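Local coordinates for enoyl-CoA hydratase/isomerase family protein (Mycobacterium tuberculosis, PDB 4FN7) that probably hydrates the double bond of unsaturated acyl-CoA thioesters in lipid metabolism, as a member of the enoyl-CoA hydratase/isomerase (crotonase) family, at residues 16-21 and 28-33; 114-119 and 209-214. All blocks are in the same frame, centred on the assembly; numbering follows the deposited sequence.

Contact 1 (16-21 and 28-33); sequences ISMDDG and PAMQQA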
loop_
_atom_site.group_PDB
_atom_site.type_symbol
_atom_site.label_atom_id
_atom_site.label_comp_id
_atom_site.label_asym_id
_atom_site.label_seq_id
_atom_site.Cartn_x
_atom_site.Cartn_y
_atom_site.Cartn_z
ATOM N N ILE A 16 -12.563 -27.187 -1.851
ATOM C CA ILE A 16 -11.405 -27.888 -2.374
ATOM C C ILE A 16 -10.389 -27.957 -1.241
ATOM O O ILE A 16 -9.940 -26.928 -0.736
ATOM C CB ILE A 16 -10.827 -27.118 -3.582
ATOM C CG1 ILE A 16 -11.852 -27.076 -4.728
ATOM C CG2 ILE A 16 -9.493 -27.704 -4.032
ATOM C CD1 ILE A 16 -11.393 -26.259 -5.937
ATOM N N SER A 17 -10.057 -29.165 -0.808
ATOM C CA SER A 17 -9.199 -29.335 0.358
ATOM C C SER A 17 -7.922 -30.073 0.011
ATOM O O SER A 17 -7.959 -31.171 -0.556
ATOM C CB SER A 17 -9.941 -30.090 1.460
ATOM O OG SER A 17 -10.926 -29.268 2.050
ATOM N N MET A 18 -6.795 -29.460 0.366
ATOM C CA MET A 18 -5.490 -30.073 0.185
ATOM C C MET A 18 -5.122 -30.893 1.409
ATOM O O MET A 18 -5.124 -30.382 2.535
ATOM C CB MET A 18 -4.423 -28.994 -0.019
ATOM C CG MET A 18 -4.570 -28.181 -1.294
ATOM S SD MET A 18 -3.257 -26.951 -1.458
ATOM C CE MET A 18 -3.714 -25.800 -0.161
ATOM N N ASP A 19 -4.809 -32.166 1.196
ATOM C CA ASP A 19 -4.218 -32.974 2.251
ATOM C C ASP A 19 -3.439 -34.123 1.649
ATOM O O ASP A 19 -4.008 -35.166 1.341
ATOM C CB ASP A 19 -5.282 -33.515 3.205
ATOM C CG ASP A 19 -4.684 -34.327 4.333
ATOM O OD1 ASP A 19 -3.440 -34.340 4.460
ATOM O OD2 ASP A 19 -5.443 -34.946 5.097
ATOM N N ASP A 20 -2.136 -33.937 1.467
ATOM C CA ASP A 20 -1.314 -35.016 0.942
ATOM C C ASP A 20 -0.709 -35.848 2.065
ATOM O O ASP A 20 0.162 -36.676 1.825
ATOM C CB ASP A 20 -0.227 -34.488 -0.005
ATOM C CG ASP A 20 0.880 -33.744 0.717
ATOM O OD1 ASP A 20 0.716 -33.409 1.908
ATOM O OD2 ASP A 20 1.915 -33.477 0.068
ATOM N N GLY A 21 -1.186 -35.625 3.287
ATOM C CA GLY A 21 -0.705 -36.349 4.448
ATOM C C GLY A 21 0.622 -35.836 4.974
ATOM O O GLY A 21 1.159 -36.369 5.947
ATOM N N PRO A 28 4.180 -31.340 -8.823
ATOM C CA PRO A 28 3.383 -31.636 -10.019
ATOM C C PRO A 28 2.077 -32.364 -9.716
ATOM O O PRO A 28 1.045 -32.005 -10.284
ATOM C CB PRO A 28 4.307 -32.532 -10.846
ATOM C CG PRO A 28 5.678 -32.180 -10.393
ATOM C CD PRO A 28 5.576 -31.796 -8.950
ATOM N N ALA A 29 2.114 -33.363 -8.840
ATOM C CA ALA A 29 0.912 -34.125 -8.518
ATOM C C ALA A 29 -0.155 -33.254 -7.851
ATOM O O ALA A 29 -1.341 -33.318 -8.204
ATOM C CB ALA A 29 1.257 -35.314 -7.637
ATOM N N MET A 30 0.263 -32.437 -6.890
ATOM C CA MET A 30 -0.669 -31.561 -6.192
ATOM C C MET A 30 -1.235 -30.511 -7.142
ATOM O O MET A 30 -2.427 -30.196 -7.096
ATOM C CB MET A 30 0.005 -30.892 -4.988
ATOM C CG MET A 30 -0.878 -29.894 -4.253
ATOM S SD MET A 30 -2.265 -30.665 -3.390
ATOM C CE MET A 30 -1.468 -31.103 -1.846
ATOM N N GLN A 31 -0.389 -29.964 -8.006
ATOM C CA GLN A 31 -0.858 -28.966 -8.967
ATOM C C GLN A 31 -1.879 -29.573 -9.927
ATOM O O GLN A 31 -2.900 -28.956 -10.241
ATOM C CB GLN A 31 0.309 -28.363 -9.742
ATOM C CG GLN A 31 1.235 -27.505 -8.895
ATOM C CD GLN A 31 2.359 -26.924 -9.718
ATOM O OE1 GLN A 31 2.259 -26.838 -10.940
ATOM N NE2 GLN A 31 3.446 -26.532 -9.056
ATOM N N GLN A 32 -1.601 -30.783 -10.399
ATOM C CA GLN A 32 -2.533 -31.466 -11.276
ATOM C C GLN A 32 -3.873 -31.682 -10.574
ATOM O O GLN A 32 -4.937 -31.450 -11.158
ATOM C CB GLN A 32 -1.944 -32.802 -11.724
ATOM C CG GLN A 32 -2.822 -33.560 -12.694
ATOM C CD GLN A 32 -2.214 -34.880 -13.107
ATOM O OE1 GLN A 32 -1.196 -35.304 -12.559
ATOM N NE2 GLN A 32 -2.833 -35.540 -14.079
ATOM N N ALA A 33 -3.823 -32.114 -9.316
ATOM C CA ALA A 33 -5.039 -32.392 -8.558
ATOM C C ALA A 33 -5.824 -31.115 -8.285
ATOM O O ALA A 33 -7.055 -31.109 -8.361
ATOM C CB ALA A 33 -4.708 -33.114 -7.260
#
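M18 and D20 meet M30 in a small, buried apolar contact where strand 13-18 runs out into a loop beside the first turn of helix 28-44. No hydrogen bond crosses between the segments, and the summed buried surface is 136 Å², most of it on M30. The thioether of M30 does the touching. Its CG stands anti to the backbone N (chi1 176°), and the chain then bends at both chi2 and chi3, which brings the methyl group to the CB atoms of M18, the last strand residue, and D20, in the loop after it. M30 CE lies 4.0 Å from D20 CB and 4.1 Å from M18 CB, while M30 SD is 4.0 Å from M18 CG. The two methionine side chains cross at about a right angle, and the nearest atoms of M18 are its CB and CG methylenes.

The nearest atom of D20 is its CB; OD1 of its carboxylate accepts from the backbone N of K22. The loop after the strand is shaped by an Asx turn: G21 N donates to D19 OD1 at 2.8 Å, reaching it from above the carboxylate plane, 40° out of it. N24, in the connection between the segments, bonds the backbone of both M18 and D20, and V5 and P4 also pack on M30. A six-residue connection without helix or strand links the segments, and the contact packs the strand end against the helix start of the beta-alpha-beta unit formed by strand 13-18, helix 28-44 and strand 48-52 of the crotonase fold.

Contact 2 (114-119 and 209-214); sequences CGDHRV and RSRADA
R211 reaches from helix 200-223 to D116, just before strand 117-120, and forms a buried salt bridge. R211 NH2 donates to D116 OD1 over 2.7 Å, but the bond is bent, with an N-H...O angle of 131°. The carboxylate and guanidinium planes are only 18° apart, yet they are offset: the donor comes from above the carboxylate plane, and OD1 is tilted 32° from that of the guanidinium. The arginine chain is extended from CG to NE, carrying the charge away from the helix.

A water adds a second link. It lies in plane at the guanidinium edge, accepting from R211 NH1 at 2.9 Å and donating to C114 O, also at 2.9 Å.

Both groups have further partners. D116 OD2 forms a salt bridge with K207 and accepts from V96 N, so two cations would be expected to favour the ionised carboxylate. R211 NH1 also donates to L90 O, at the end of helix 73-90, and R211 NE bonds Q155 of the second subunit. The bridge lies between the start of strand 117-120 and helix 200-223, with L147 of helix 139-148 against R211 and the subunit interface alongside.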
loop_
_atom_site.group_PDB
_atom_site.type_symbol
_atom_site.label_atom_id
_atom_site.label_comp_id
_atom_site.label_asym_id
_atom_site.label_seq_id
_atom_site.Cartn_x
_atom_site.Cartn_y
_atom_site.Cartn_z
ATOM N N CYS A 114 -3.851 -15.479 -3.507
ATOM C CA CYS A 114 -4.739 -15.428 -4.668
ATOM C C CYS A 114 -6.221 -15.391 -4.298
ATOM O O CYS A 114 -7.067 -15.216 -5.171
ATOM C CB CYS A 114 -4.489 -16.619 -5.586
ATOM S SG CYS A 114 -2.831 -16.652 -6.264
ATOM N N GLY A 115 -6.556 -15.572 -3.022
ATOM C CA GLY A 115 -7.954 -15.563 -2.621
ATOM C C GLY A 115 -8.519 -14.161 -2.528
ATOM O O GLY A 115 -7.833 -13.222 -2.125
ATOM N N ASP A 116 -9.786 -14.002 -2.891
ATOM C CA ASP A 116 -10.454 -12.725 -2.694
ATOM C C ASP A 116 -10.559 -12.390 -1.208
ATOM O O ASP A 116 -10.507 -11.222 -0.821
ATOM C CB ASP A 116 -11.843 -12.736 -3.325
ATOM C CG ASP A 116 -11.790 -12.918 -4.813
ATOM O OD1 ASP A 116 -11.344 -11.981 -5.508
ATOM O OD2 ASP A 116 -12.206 -13.990 -5.296
ATOM N N HIS A 117 -10.725 -13.426 -0.394
ATOM C CA HIS A 117 -10.825 -13.288 1.054
ATOM C C HIS A 117 -10.058 -14.443 1.673
ATOM O O HIS A 117 -10.187 -15.587 1.231
ATOM C CB HIS A 117 -12.296 -13.334 1.495
ATOM C CG HIS A 117 -12.502 -13.042 2.948
ATOM N ND1 HIS A 117 -12.231 -11.811 3.507
ATOM C CD2 HIS A 117 -12.958 -13.822 3.957
ATOM C CE1 HIS A 117 -12.508 -11.848 4.798
ATOM N NE2 HIS A 117 -12.947 -13.057 5.099
ATOM N N ARG A 118 -9.271 -14.140 2.703
ATOM C CA ARG A 118 -8.336 -15.101 3.284
ATOM C C ARG A 118 -8.497 -15.135 4.797
ATOM O O ARG A 118 -8.326 -14.117 5.462
ATOM C CB ARG A 118 -6.904 -14.699 2.919
ATOM C CG ARG A 118 -6.668 -14.610 1.415
ATOM C CD ARG A 118 -5.467 -13.722 1.094
ATOM N NE ARG A 118 -5.715 -12.346 1.504
ATOM C CZ ARG A 118 -4.808 -11.378 1.469
ATOM N NH1 ARG A 118 -3.568 -11.638 1.064
ATOM N NH2 ARG A 118 -5.133 -10.153 1.856
ATOM N N VAL A 119 -8.830 -16.311 5.327
ATOM C CA VAL A 119 -9.106 -16.476 6.747
ATOM C C VAL A 119 -8.038 -17.359 7.369
ATOM O O VAL A 119 -7.721 -18.410 6.818
ATOM C CB VAL A 119 -10.480 -17.158 6.968
ATOM C CG1 VAL A 119 -10.817 -17.209 8.449
ATOM C CG2 VAL A 119 -11.567 -16.417 6.203
ATOM N N ARG A 209 -10.330 -5.891 -13.452
ATOM C CA ARG A 209 -9.882 -4.500 -13.535
ATOM C C ARG A 209 -8.957 -4.162 -12.375
ATOM O O ARG A 209 -7.951 -3.468 -12.554
ATOM C CB ARG A 209 -11.071 -3.542 -13.537
ATOM C CG ARG A 209 -11.932 -3.630 -14.792
ATOM C CD ARG A 209 -13.026 -2.585 -14.764
ATOM N NE ARG A 209 -13.773 -2.589 -16.012
ATOM C CZ ARG A 209 -14.625 -1.640 -16.388
ATOM N NH1 ARG A 209 -14.863 -0.596 -15.606
ATOM N NH2 ARG A 209 -15.240 -1.739 -17.559
ATOM N N SER A 210 -9.293 -4.660 -11.188
ATOM C CA SER A 210 -8.516 -4.353 -9.989
ATOM C C SER A 210 -7.185 -5.094 -9.943
ATOM O O SER A 210 -6.362 -4.806 -9.075
ATOM C CB SER A 210 -9.318 -4.651 -8.721
ATOM O OG SER A 210 -9.323 -6.035 -8.421
ATOM N N ARG A 211 -6.960 -6.005 -10.886
ATOM C CA ARG A 211 -5.753 -6.837 -10.906
ATOM C C ARG A 211 -5.039 -6.833 -12.256
ATOM O O ARG A 211 -4.116 -7.613 -12.469
ATOM C CB ARG A 211 -6.114 -8.284 -10.539
ATOM C CG ARG A 211 -6.705 -8.399 -9.159
ATOM C CD ARG A 211 -7.271 -9.766 -8.853
ATOM N NE ARG A 211 -7.866 -9.726 -7.526
ATOM C CZ ARG A 211 -8.513 -10.730 -6.946
ATOM N NH1 ARG A 211 -8.676 -11.888 -7.581
ATOM N NH2 ARG A 211 -8.995 -10.572 -5.725
ATOM N N ALA A 212 -5.447 -5.947 -13.155
ATOM C CA ALA A 212 -5.003 -6.025 -14.542
ATOM C C ALA A 212 -3.485 -5.989 -14.711
ATOM O O ALA A 212 -2.911 -6.832 -15.412
ATOM C CB ALA A 212 -5.661 -4.923 -15.364
ATOM N N ASP A 213 -2.833 -5.014 -14.084
ATOM C CA ASP A 213 -1.389 -4.868 -14.238
ATOM C C ASP A 213 -0.654 -6.031 -13.591
ATOM O O ASP A 213 0.345 -6.519 -14.122
ATOM C CB ASP A 213 -0.901 -3.549 -13.638
ATOM C CG ASP A 213 -1.321 -2.343 -14.454
ATOM O OD1 ASP A 213 -1.834 -2.528 -15.579
ATOM O OD2 ASP A 213 -1.121 -1.208 -13.973
ATOM N N ALA A 214 -1.148 -6.474 -12.440
ATOM C CA ALA A 214 -0.544 -7.606 -11.756
ATOM C C ALA A 214 -0.634 -8.871 -12.608
ATOM O O ALA A 214 0.338 -9.611 -12.729
ATOM C CB ALA A 214 -1.198 -7.817 -10.410
HETATM O O HOH W 1 -9.439 -14.568 -6.775
#

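Contact 1 closes before contact 2 opens along the chain, and their centres lie 22 Å apart on opposite sides of the chain's centre. The nearest atoms are about 11 Å from each other, without touching. What they share is the six-stranded mixed sheet: contact 1 uses strand 13-18, second in the order, and contact 2 the approach to strand 117-120, fifth, with strands 48-52 and 96-100 between them. Contact 1 is local, apolar and untouched by other chains; contact 2 is polar, joins segments separated by 89 residues and borders the second subunit. One belongs to the early beta-alpha-beta unit; the other ties a late helix to the same sheet, next to the subunit interface.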